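Local atomic coordinates of methylmalonate-semialdehyde dehydrogenase (Oceanimonas doudoroffii, PDB entry 4ZZ7), a protein that oxidises methylmalonate semialdehyde in an acylating, NAD-dependent reaction, as a member of the aldehyde dehydrogenase family. Residues L37-T42 with N205-A210; T5-L10 with I33-D38; T44-I49 with L215-V220. All blocks are in the same frame, centred on the assembly; numbering follows the deposited sequence.

Interaction 1: residues L37-T42 with N205-A210; sequences LDLAST and NGDKEA. With NAD (nicotinamide-adenine-dinucleotide), chain M.
Ala40 gives its backbone N-H to the carbonyl of Asn205, with 2.9 Å from Ala40 N to Asn205 O, and side chains add to this bond. Toward the start of 37-42, Leu37 crosses Asn205 at about a right angle and sets its CD1 methyl against the amide carbon, Leu37 CD1 to Asn205 CG being 3.6 Å. Leu39 sends its CD2 methyl to the backbone of Gly206, 3.7 Å from Leu39 CD2 to Gly206 CA. At the far end Glu209 reaches over with an extended chain, its CG anti to the backbone N (chi1 -167°), and OE2 accepts the N-H of Thr42 at 2.9 Å from Thr42 N to Glu209 OE2. That donor comes to the anti side of the carboxylate, 25° out of its plane, while Thr42 CG2 rests on Glu209 CG. Cutting Glu209 back to an alanine would probably leave the Thr42 N-H without this acceptor and take one carboxylate mate from Arg21.

Two helices begin here: Ser41 is the N-cap of helix 42-61, and Asp207 that of helix 208-216, which follows strand 201-203 of the Rossmann-type NAD-binding sheet. Asp207 OD1 takes a weak capping bond from Glu209 N, and a water donates to both Ala40 O and Asp207 OD1.

Further out, Arg21 makes salt bridges to Glu209 OE1 and Asp207 OD2, tying the two acids together. Asn205 ND2 bonds to Gly8 O. Lys208, the first residue of its helix, turns to the cofactor: Lys208 CG lies 3.3 Å from NAD N1A, its amine makes a weak bond to the same adenine nitrogen, and the lysine also makes a cation-pi contact with Tyr234.

Interaction 2: residues T5-L10 with I33-D38; sequences TTIGHL and IGKQLD
Ile7 pairs with Leu37 as its parallel bridge partner, the two side chains crossing obliquely, and that of Ile7 can be followed outward from the backbone. CB already meets a methyl, with 3.6 Å from Ile7 CB to Leu37 CD1. The CG2 branch, anti to the backbone N, touches the same methyl at 3.6 Å from Ile7 CG2 to Leu37 CD1. CG1 takes the other branch, beside the backbone N (chi1 -60°), and passes near Gln36 O. This path delivers the terminal methyl to the aliphatic part of Lys35, Ile7 CD1 to Lys35 CD being 4.0 Å. Lys35 crosses Ile7 at about a right angle, bends at chi3, and brings its CE to Thr5 OG1; its amine goes on to hydrogen-bond Ser182 OG on helix 182-193.

Three backbone bonds zip the strands. Gln36 N donates to Thr5 O at 3.2 Å, and Gln36 O accepts from Ile7 N at 2.8 Å, both nearly along the C=O axis, so Gln36 is bracketed by Thr5 and Ile7. Next, Asp38 N donates to Ile7 O at 3.0 Å. Thr6 and Gln36 point to the opposite face from Ile7 and Leu37, and the Gln36 amide turns away to Ser22 and Asn24.

Past the last of these bonds, His9 NE2 makes a weak bond to Asp38 OD2 at 2.7 Å, bent to 128° at the hydrogen, with ring and carboxylate planes 49° apart. Asp38 has firmer partners in the backbone N-H groups of Glu18 and Asn19, while His9 ND1 is bonded to Asn205 N.

Upstream, Gly34 and Lys35 both face Val25 in a classic beta bulge, and the whole pairing is the parallel centre of the small mixed sheet, ordered 15-16, 6-10, 32-38, 22-27, at the N-terminal end of this aldehyde dehydrogenase fold.

Interaction 3: residues T44-I49 with L215-V220; sequences TVEQAI and LHDDRV
Ile49 lays its CG2 methyl over one face of the Arg219 guanidinium, off centre toward the rim, with 3.5 Å from Ile49 CG2 to Arg219 NE. Its other branch runs to Asp217, Ile49 CD1 standing 3.6 Å from Asp217 OD2, and the same methyl reaches Val220 CG2 at 4.1 Å. One isoleucine thus covers both halves of an ion pair.

That pair is flat and side-on. Arg219 NE donates to Asp217 OD1 at 3.0 Å and Arg219 NH2 to Asp217 OD2 at 2.8 Å, each acceptor close to the guanidinium plane. Asp217 OD1 also takes the backbone N-H of Arg219 on its anti lone pair, forming an Asx turn inside the type I turn from Asp217 to Val220. With two donors on OD1 and one on OD2, the carboxylate's rotation is probably fixed.

The turn links helix 208-216 to strand 220-226 of the Rossmann-type sheet, and helix 42-61 lies against helix 208-216 as well, where its Val45 packs on Ala210, Ala213 and Leu214.

Glu46 adds its CG beside Asp217 OD2. A water donates to Glu46 OE1 and Asp217 OD2, which are 4.8 Å apart; if both are charged, the water and Arg219 would probably ease their repulsion. On the helix side, Arg219 NH1 bonds to Ser50 OG, itself bonded to the carbonyl of Glu46.

In the fold
Interaction 1 is mostly buried, with Thr42 exposed, and is the one that meets the cofactor; interactions 2 and 3 are only partly buried. Interaction 2 is ordinary sheet pairing, ruled by backbone bonds, whereas interaction 1 mixes one backbone bond with helix-start carboxylates, and interaction 3 rests on an isoleucine covering an ion pair. Interactions 1 and 2 share Leu37 and Asp38 on strand 32-38, and touch where Asn205 meets Gly8 and His9. Interactions 1 and 3 meet where Ala210 packs on Val45; they join the region 37-49 to the start and end of helix 208-216, while interaction 2 pairs strands within the small sheet.

Interaction 1: residues L37-T42 with N205-A210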
loop_
_atom_site.group_PDB
_atom_site.type_symbol
_atom_site.label_atom_id
_atom_site.label_comp_id
_atom_site.label_asym_id
_atom_site.label_seq_id
_atom_site.Cartn_x
_atom_site.Cartn_y
_atom_site.Cartn_z
ATOM N N LEU A 37 -9.751 40.869 -19.790
ATOM C CA LEU A 37 -10.097 39.470 -19.654
ATOM C C LEU A 37 -11.542 39.259 -20.004
ATOM O O LEU A 37 -12.425 39.802 -19.353
ATOM C CB LEU A 37 -9.855 39.014 -18.229
ATOM C CG LEU A 37 -10.192 37.551 -17.978
ATOM C CD1 LEU A 37 -9.374 36.624 -18.879
ATOM C CD2 LEU A 37 -9.984 37.276 -16.501
ATOM N N ASP A 38 -11.776 38.447 -21.027
ATOM C CA ASP A 38 -13.134 38.048 -21.394
ATOM C C ASP A 38 -13.769 37.213 -20.280
ATOM O O ASP A 38 -13.142 36.302 -19.780
ATOM C CB ASP A 38 -13.114 37.236 -22.682
ATOM C CG ASP A 38 -14.494 37.029 -23.244
ATOM O OD1 ASP A 38 -15.171 38.038 -23.546
ATOM O OD2 ASP A 38 -14.904 35.862 -23.405
ATOM N N LEU A 39 -14.990 37.539 -19.879
ATOM C CA LEU A 39 -15.677 36.771 -18.850
ATOM C C LEU A 39 -16.726 35.851 -19.465
ATOM O O LEU A 39 -17.625 36.295 -20.178
ATOM C CB LEU A 39 -16.310 37.683 -17.798
ATOM C CG LEU A 39 -15.339 38.623 -17.070
ATOM C CD1 LEU A 39 -16.077 39.378 -15.981
ATOM C CD2 LEU A 39 -14.135 37.906 -16.457
ATOM N N ALA A 40 -16.605 34.562 -19.167
ATOM C CA ALA A 40 -17.458 33.557 -19.774
ATOM C C ALA A 40 -18.773 33.448 -19.053
ATOM O O ALA A 40 -18.846 33.507 -17.833
ATOM C CB ALA A 40 -16.768 32.206 -19.787
ATOM N N SER A 41 -19.812 33.254 -19.838
ATOM C CA SER A 41 -21.165 33.235 -19.338
ATOM C C SER A 41 -21.564 31.791 -19.236
ATOM O O SER A 41 -20.860 30.923 -19.740
ATOM C CB SER A 41 -22.068 33.955 -20.339
ATOM O OG SER A 41 -22.017 33.283 -21.601
ATOM N N THR A 42 -22.721 31.531 -18.649
ATOM C CA THR A 42 -23.159 30.153 -18.464
ATOM C C THR A 42 -23.262 29.377 -19.800
ATOM O O THR A 42 -23.148 28.162 -19.813
ATOM C CB THR A 42 -24.500 30.037 -17.703
ATOM O OG1 THR A 42 -25.535 30.583 -18.501
ATOM C CG2 THR A 42 -24.496 30.802 -16.416
ATOM N N ASN A 205 -12.305 31.316 -18.358
ATOM C CA ASN A 205 -12.152 32.510 -17.495
ATOM C C ASN A 205 -13.470 33.184 -17.140
ATOM O O ASN A 205 -14.406 33.216 -17.951
ATOM C CB ASN A 205 -11.236 33.524 -18.157
ATOM C CG ASN A 205 -9.809 33.141 -18.030
ATOM O OD1 ASN A 205 -9.289 33.123 -16.924
ATOM N ND2 ASN A 205 -9.157 32.830 -19.144
ATOM N N GLY A 206 -13.535 33.740 -15.939
ATOM C CA GLY A 206 -14.757 34.368 -15.512
ATOM C C GLY A 206 -14.763 34.713 -14.043
ATOM O O GLY A 206 -13.719 34.792 -13.375
ATOM N N ASP A 207 -15.975 34.928 -13.556
ATOM C CA ASP A 207 -16.233 35.284 -12.183
ATOM C C ASP A 207 -17.364 34.377 -11.661
ATOM O O ASP A 207 -17.650 33.321 -12.240
ATOM C CB ASP A 207 -16.588 36.775 -12.130
ATOM C CG ASP A 207 -17.968 37.086 -12.690
ATOM O OD1 ASP A 207 -18.534 36.324 -13.504
ATOM O OD2 ASP A 207 -18.494 38.139 -12.297
ATOM N N LYS A 208 -18.028 34.805 -10.597
ATOM C CA LYS A 208 -19.059 33.992 -9.950
ATOM C C LYS A 208 -19.972 33.258 -10.925
ATOM O O LYS A 208 -20.348 32.133 -10.663
ATOM C CB LYS A 208 -19.919 34.850 -9.012
ATOM C CG LYS A 208 -20.774 34.035 -8.072
ATOM C CD LYS A 208 -21.995 34.781 -7.571
ATOM C CE LYS A 208 -22.813 33.906 -6.625
ATOM N NZ LYS A 208 -22.033 33.391 -5.450
ATOM N N GLU A 209 -20.335 33.903 -12.028
ATOM C CA GLU A 209 -21.272 33.303 -12.988
ATOM C C GLU A 209 -20.730 32.006 -13.619
ATOM O O GLU A 209 -21.490 31.057 -13.858
ATOM C CB GLU A 209 -21.671 34.317 -14.075
ATOM C CG GLU A 209 -22.868 33.897 -14.926
ATOM C CD GLU A 209 -22.997 34.695 -16.228
ATOM O OE1 GLU A 209 -22.784 35.946 -16.195
ATOM O OE2 GLU A 209 -23.321 34.069 -17.282
ATOM N N ALA A 210 -19.430 31.975 -13.892
ATOM C CA ALA A 210 -18.829 30.796 -14.487
ATOM C C ALA A 210 -18.714 29.723 -13.417
ATOM O O ALA A 210 -18.908 28.540 -13.679
ATOM C CB ALA A 210 -17.465 31.116 -15.070
HETATM P PA NAD M . -11.154 33.661 -3.467
HETATM O O1A NAD M . -11.747 35.003 -3.887
HETATM O O2A NAD M . -11.561 32.979 -2.172
HETATM O O5B NAD M . -11.478 32.577 -4.630
HETATM C C5B NAD M . -10.644 32.363 -5.779
HETATM C C4B NAD M . -11.432 31.764 -6.943
HETATM O O4B NAD M . -12.827 31.710 -6.633
HETATM C C3B NAD M . -11.324 32.567 -8.236
HETATM O O3B NAD M . -11.149 31.646 -9.315
HETATM C C2B NAD M . -12.620 33.371 -8.313
HETATM O O2B NAD M . -13.205 33.590 -9.600
HETATM C C1B NAD M . -13.601 32.540 -7.506
HETATM N N9A NAD M . -14.566 33.378 -6.733
HETATM C C8A NAD M . -14.284 34.539 -6.073
HETATM N N7A NAD M . -15.389 35.019 -5.465
HETATM C C5A NAD M . -16.412 34.169 -5.729
HETATM C C6A NAD M . -17.863 34.102 -5.388
HETATM N N6A NAD M . -18.420 35.067 -4.625
HETATM N N1A NAD M . -18.585 33.049 -5.858
HETATM C C2A NAD M . -18.018 32.075 -6.635
HETATM N N3A NAD M . -16.714 32.060 -6.982
HETATM C C4A NAD M . -15.875 33.070 -6.572
HETATM O O3 NAD M . -9.518 33.773 -3.482
HETATM P PN NAD M . -8.556 34.936 -4.121
HETATM O O1N NAD M . -8.560 34.879 -5.652
HETATM O O2N NAD M . -8.701 36.294 -3.421
HETATM O O5D NAD M . -7.198 34.271 -3.583
HETATM C C5D NAD M . -6.807 34.435 -2.210
HETATM C C4D NAD M . -7.205 33.282 -1.265
HETATM O O4D NAD M . -6.585 32.009 -1.554
HETATM C C3D NAD M . -6.795 33.607 0.182
HETATM O O3D NAD M . -7.932 33.993 0.960
HETATM C C2D NAD M . -6.113 32.351 0.745
HETATM O O2D NAD M . -6.604 32.008 2.046
HETATM C C1D NAD M . -6.431 31.305 -0.308
HETATM N N1N NAD M . -5.463 30.220 -0.431
HETATM C C2N NAD M . -5.775 29.062 0.166
HETATM C C3N NAD M . -4.916 27.970 0.087
HETATM C C7N NAD M . -5.199 26.653 0.768
HETATM O O7N NAD M . -5.459 26.542 1.972
HETATM N N7N NAD M . -5.107 25.578 0.005
HETATM C C4N NAD M . -3.745 28.090 -0.653
HETATM C C5N NAD M . -3.435 29.293 -1.276
HETATM C C6N NAD M . -4.328 30.358 -1.149
HETATM O O HOH W 1 -18.336 34.627 -15.598
#

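Interaction 2: residues T5-L10 with I33-D38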
loop_
_atom_site.group_PDB
_atom_site.type_symbol
_atom_site.label_atom_id
_atom_site.label_comp_id
_atom_site.label_asym_id
_atom_site.label_seq_id
_atom_site.Cartn_x
_atom_site.Cartn_y
_atom_site.Cartn_z
ATOM N N THR A 5 -4.850 43.834 -25.869
ATOM C CA THR A 5 -5.273 42.468 -26.238
ATOM C C THR A 5 -6.377 41.926 -25.310
ATOM O O THR A 5 -6.476 42.337 -24.144
ATOM C CB THR A 5 -4.071 41.476 -26.234
ATOM O OG1 THR A 5 -3.546 41.353 -24.904
ATOM C CG2 THR A 5 -2.940 41.925 -27.211
ATOM N N THR A 6 -7.205 41.013 -25.826
ATOM C CA THR A 6 -8.271 40.381 -25.019
ATOM C C THR A 6 -8.003 38.887 -24.772
ATOM O O THR A 6 -7.850 38.107 -25.703
ATOM C CB THR A 6 -9.663 40.590 -25.643
ATOM O OG1 THR A 6 -9.864 41.985 -25.860
ATOM C CG2 THR A 6 -10.781 40.110 -24.720
ATOM N N ILE A 7 -7.960 38.508 -23.497
ATOM C CA ILE A 7 -7.658 37.132 -23.072
ATOM C C ILE A 7 -8.896 36.235 -23.139
ATOM O O ILE A 7 -9.961 36.538 -22.562
ATOM C CB ILE A 7 -7.116 37.094 -21.630
ATOM C CG1 ILE A 7 -5.836 37.923 -21.525
ATOM C CG2 ILE A 7 -6.862 35.651 -21.197
ATOM C CD1 ILE A 7 -5.472 38.290 -20.108
ATOM N N GLY A 8 -8.745 35.110 -23.808
ATOM C CA GLY A 8 -9.895 34.282 -24.098
ATOM C C GLY A 8 -10.001 33.046 -23.232
ATOM O O GLY A 8 -9.664 33.057 -22.058
ATOM N N HIS A 9 -10.473 31.982 -23.867
ATOM C CA HIS A 9 -10.772 30.726 -23.230
ATOM C C HIS A 9 -10.273 29.609 -24.115
ATOM O O HIS A 9 -10.276 29.726 -25.326
ATOM C CB HIS A 9 -12.275 30.544 -23.080
ATOM C CG HIS A 9 -12.991 31.748 -22.572
ATOM N ND1 HIS A 9 -12.711 32.315 -21.355
ATOM C CD2 HIS A 9 -13.997 32.482 -23.107
ATOM C CE1 HIS A 9 -13.501 33.355 -21.157
ATOM N NE2 HIS A 9 -14.293 33.478 -22.207
ATOM N N LEU A 10 -9.869 28.513 -23.499
ATOM C CA LEU A 10 -9.434 27.328 -24.205
ATOM C C LEU A 10 -10.570 26.327 -24.142
ATOM O O LEU A 10 -10.846 25.759 -23.083
ATOM C CB LEU A 10 -8.182 26.773 -23.529
ATOM C CG LEU A 10 -7.581 25.483 -24.076
ATOM C CD1 LEU A 10 -7.262 25.603 -25.555
ATOM C CD2 LEU A 10 -6.323 25.153 -23.282
ATOM N N ILE A 33 -3.633 49.367 -16.280
ATOM C CA ILE A 33 -4.396 48.305 -16.925
ATOM C C ILE A 33 -3.595 47.723 -18.071
ATOM O O ILE A 33 -3.353 48.387 -19.068
ATOM C CB ILE A 33 -5.730 48.832 -17.481
ATOM C CG1 ILE A 33 -6.669 49.206 -16.331
ATOM C CG2 ILE A 33 -6.390 47.801 -18.388
ATOM C CD1 ILE A 33 -7.856 50.027 -16.776
ATOM N N GLY A 34 -3.205 46.470 -17.929
ATOM C CA GLY A 34 -2.452 45.772 -18.962
ATOM C C GLY A 34 -3.342 45.189 -20.038
ATOM O O GLY A 34 -3.203 45.528 -21.204
ATOM N N LYS A 35 -4.268 44.326 -19.636
ATOM C CA LYS A 35 -5.030 43.493 -20.574
ATOM C C LYS A 35 -6.496 43.400 -20.151
ATOM O O LYS A 35 -6.836 43.660 -18.998
ATOM C CB LYS A 35 -4.424 42.078 -20.674
ATOM C CG LYS A 35 -2.910 42.016 -20.459
ATOM C CD LYS A 35 -2.301 40.623 -20.591
ATOM C CE LYS A 35 -2.302 40.133 -22.044
ATOM N NZ LYS A 35 -1.754 38.751 -22.209
ATOM N N GLN A 36 -7.354 43.045 -21.112
ATOM C CA GLN A 36 -8.785 42.799 -20.875
ATOM C C GLN A 36 -9.040 41.300 -20.819
ATOM O O GLN A 36 -8.621 40.543 -21.705
ATOM C CB GLN A 36 -9.647 43.382 -22.003
ATOM C CG GLN A 36 -9.733 44.893 -22.032
ATOM C CD GLN A 36 -10.356 45.454 -20.771
ATOM O OE1 GLN A 36 -11.489 45.113 -20.419
ATOM N NE2 GLN A 36 -9.616 46.304 -20.072
ATOM N N LEU A 37 -9.751 40.869 -19.790
ATOM C CA LEU A 37 -10.097 39.470 -19.654
ATOM C C LEU A 37 -11.542 39.259 -20.004
ATOM O O LEU A 37 -12.425 39.802 -19.353
ATOM C CB LEU A 37 -9.855 39.014 -18.229
ATOM C CG LEU A 37 -10.192 37.551 -17.978
ATOM C CD1 LEU A 37 -9.374 36.624 -18.879
ATOM C CD2 LEU A 37 -9.984 37.276 -16.501
ATOM N N ASP A 38 -11.776 38.447 -21.027
ATOM C CA ASP A 38 -13.134 38.048 -21.394
ATOM C C ASP A 38 -13.769 37.213 -20.280
ATOM O O ASP A 38 -13.142 36.302 -19.780
ATOM C CB ASP A 38 -13.114 37.236 -22.682
ATOM C CG ASP A 38 -14.494 37.029 -23.244
ATOM O OD1 ASP A 38 -15.171 38.038 -23.546
ATOM O OD2 ASP A 38 -14.904 35.862 -23.405
#

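Interaction 3: residues T44-I49 with L215-V220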
loop_
_atom_site.group_PDB
_atom_site.type_symbol
_atom_site.label_atom_id
_atom_site.label_comp_id
_atom_site.label_asym_id
_atom_site.label_seq_id
_atom_site.Cartn_x
_atom_site.Cartn_y
_atom_site.Cartn_z
ATOM N N THR A 44 -21.134 29.723 -22.403
ATOM C CA THR A 44 -19.761 29.460 -22.807
ATOM C C THR A 44 -19.178 28.338 -21.968
ATOM O O THR A 44 -18.558 27.429 -22.492
ATOM C CB THR A 44 -18.904 30.728 -22.659
ATOM O OG1 THR A 44 -19.445 31.759 -23.491
ATOM C CG2 THR A 44 -17.442 30.455 -23.062
ATOM N N VAL A 45 -19.362 28.418 -20.655
ATOM C CA VAL A 45 -18.944 27.345 -19.753
ATOM C C VAL A 45 -19.535 26.019 -20.255
ATOM O O VAL A 45 -18.818 25.034 -20.378
ATOM C CB VAL A 45 -19.366 27.611 -18.281
ATOM C CG1 VAL A 45 -19.037 26.427 -17.396
ATOM C CG2 VAL A 45 -18.674 28.841 -17.721
ATOM N N GLU A 46 -20.830 26.013 -20.567
ATOM C CA GLU A 46 -21.523 24.805 -21.022
ATOM C C GLU A 46 -20.912 24.222 -22.292
ATOM O O GLU A 46 -20.888 23.018 -22.444
ATOM C CB GLU A 46 -23.020 25.071 -21.216
ATOM C CG GLU A 46 -23.829 25.136 -19.917
ATOM C CD GLU A 46 -25.255 25.670 -20.104
ATOM O OE1 GLU A 46 -25.971 25.871 -19.107
ATOM O OE2 GLU A 46 -25.688 25.896 -21.252
ATOM N N GLN A 47 -20.422 25.065 -23.197
ATOM C CA GLN A 47 -19.630 24.582 -24.344
ATOM C C GLN A 47 -18.389 23.811 -23.872
ATOM O O GLN A 47 -18.085 22.753 -24.419
ATOM C CB GLN A 47 -19.195 25.735 -25.276
ATOM C CG GLN A 47 -20.322 26.439 -26.021
ATOM C CD GLN A 47 -19.854 27.628 -26.865
ATOM O OE1 GLN A 47 -18.661 27.814 -27.124
ATOM N NE2 GLN A 47 -20.809 28.434 -27.302
ATOM N N ALA A 48 -17.677 24.354 -22.875
ATOM C CA ALA A 48 -16.460 23.716 -22.331
ATOM C C ALA A 48 -16.773 22.351 -21.689
ATOM O O ALA A 48 -16.125 21.352 -21.973
ATOM C CB ALA A 48 -15.761 24.639 -21.336
ATOM N N ILE A 49 -17.798 22.325 -20.854
ATOM C CA ILE A 49 -18.310 21.090 -20.281
ATOM C C ILE A 49 -18.717 20.076 -21.365
ATOM O O ILE A 49 -18.479 18.876 -21.198
ATOM C CB ILE A 49 -19.519 21.361 -19.359
ATOM C CG1 ILE A 49 -19.114 22.230 -18.157
ATOM C CG2 ILE A 49 -20.108 20.064 -18.839
ATOM C CD1 ILE A 49 -20.282 22.932 -17.491
ATOM N N LEU A 215 -20.920 24.415 -10.950
ATOM C CA LEU A 215 -21.576 23.805 -9.794
ATOM C C LEU A 215 -22.973 23.218 -10.107
ATOM O O LEU A 215 -23.382 22.191 -9.552
ATOM C CB LEU A 215 -21.674 24.821 -8.661
ATOM C CG LEU A 215 -20.335 25.322 -8.120
ATOM C CD1 LEU A 215 -20.533 26.479 -7.160
ATOM C CD2 LEU A 215 -19.562 24.220 -7.443
ATOM N N HIS A 216 -23.692 23.868 -11.017
ATOM C CA HIS A 216 -25.085 23.513 -11.289
ATOM C C HIS A 216 -25.285 22.601 -12.501
ATOM O O HIS A 216 -26.335 21.990 -12.629
ATOM C CB HIS A 216 -25.904 24.792 -11.392
ATOM C CG HIS A 216 -26.071 25.499 -10.082
ATOM N ND1 HIS A 216 -25.095 26.298 -9.533
ATOM C CD2 HIS A 216 -27.100 25.511 -9.202
ATOM C CE1 HIS A 216 -25.523 26.786 -8.381
ATOM N NE2 HIS A 216 -26.735 26.317 -8.152
ATOM N N ASP A 217 -24.283 22.487 -13.373
ATOM C CA ASP A 217 -24.339 21.536 -14.495
ATOM C C ASP A 217 -24.169 20.087 -14.015
ATOM O O ASP A 217 -23.180 19.733 -13.409
ATOM C CB ASP A 217 -23.266 21.855 -15.524
ATOM C CG ASP A 217 -23.477 21.130 -16.837
ATOM O OD1 ASP A 217 -23.399 19.875 -16.877
ATOM O OD2 ASP A 217 -23.695 21.826 -17.843
ATOM N N ASP A 218 -25.129 19.244 -14.343
ATOM C CA ASP A 218 -25.161 17.868 -13.856
ATOM C C ASP A 218 -24.032 16.992 -14.385
ATOM O O ASP A 218 -23.702 15.978 -13.753
ATOM C CB ASP A 218 -26.524 17.221 -14.159
ATOM C CG ASP A 218 -27.667 17.883 -13.390
ATOM O OD1 ASP A 218 -27.419 18.896 -12.676
ATOM O OD2 ASP A 218 -28.820 17.403 -13.508
ATOM N N ARG A 219 -23.435 17.375 -15.516
ATOM C CA ARG A 219 -22.282 16.623 -16.062
ATOM C C ARG A 219 -20.973 16.761 -15.237
ATOM O O ARG A 219 -20.069 15.944 -15.381
ATOM C CB ARG A 219 -22.017 17.014 -17.519
ATOM C CG ARG A 219 -23.155 16.705 -18.450
ATOM C CD ARG A 219 -23.033 17.413 -19.783
ATOM N NE ARG A 219 -23.236 18.846 -19.674
ATOM C CZ ARG A 219 -23.156 19.688 -20.700
ATOM N NH1 ARG A 219 -22.886 19.244 -21.924
ATOM N NH2 ARG A 219 -23.333 20.994 -20.510
ATOM N N VAL A 220 -20.871 17.806 -14.417
ATOM C CA VAL A 220 -19.709 18.032 -13.588
ATOM C C VAL A 220 -19.890 17.151 -12.381
ATOM O O VAL A 220 -20.780 17.383 -11.576
ATOM C CB VAL A 220 -19.575 19.509 -13.128
ATOM C CG1 VAL A 220 -18.359 19.692 -12.238
ATOM C CG2 VAL A 220 -19.457 20.449 -14.318
HETATM O O HOH W 2 -25.854 23.948 -16.904
#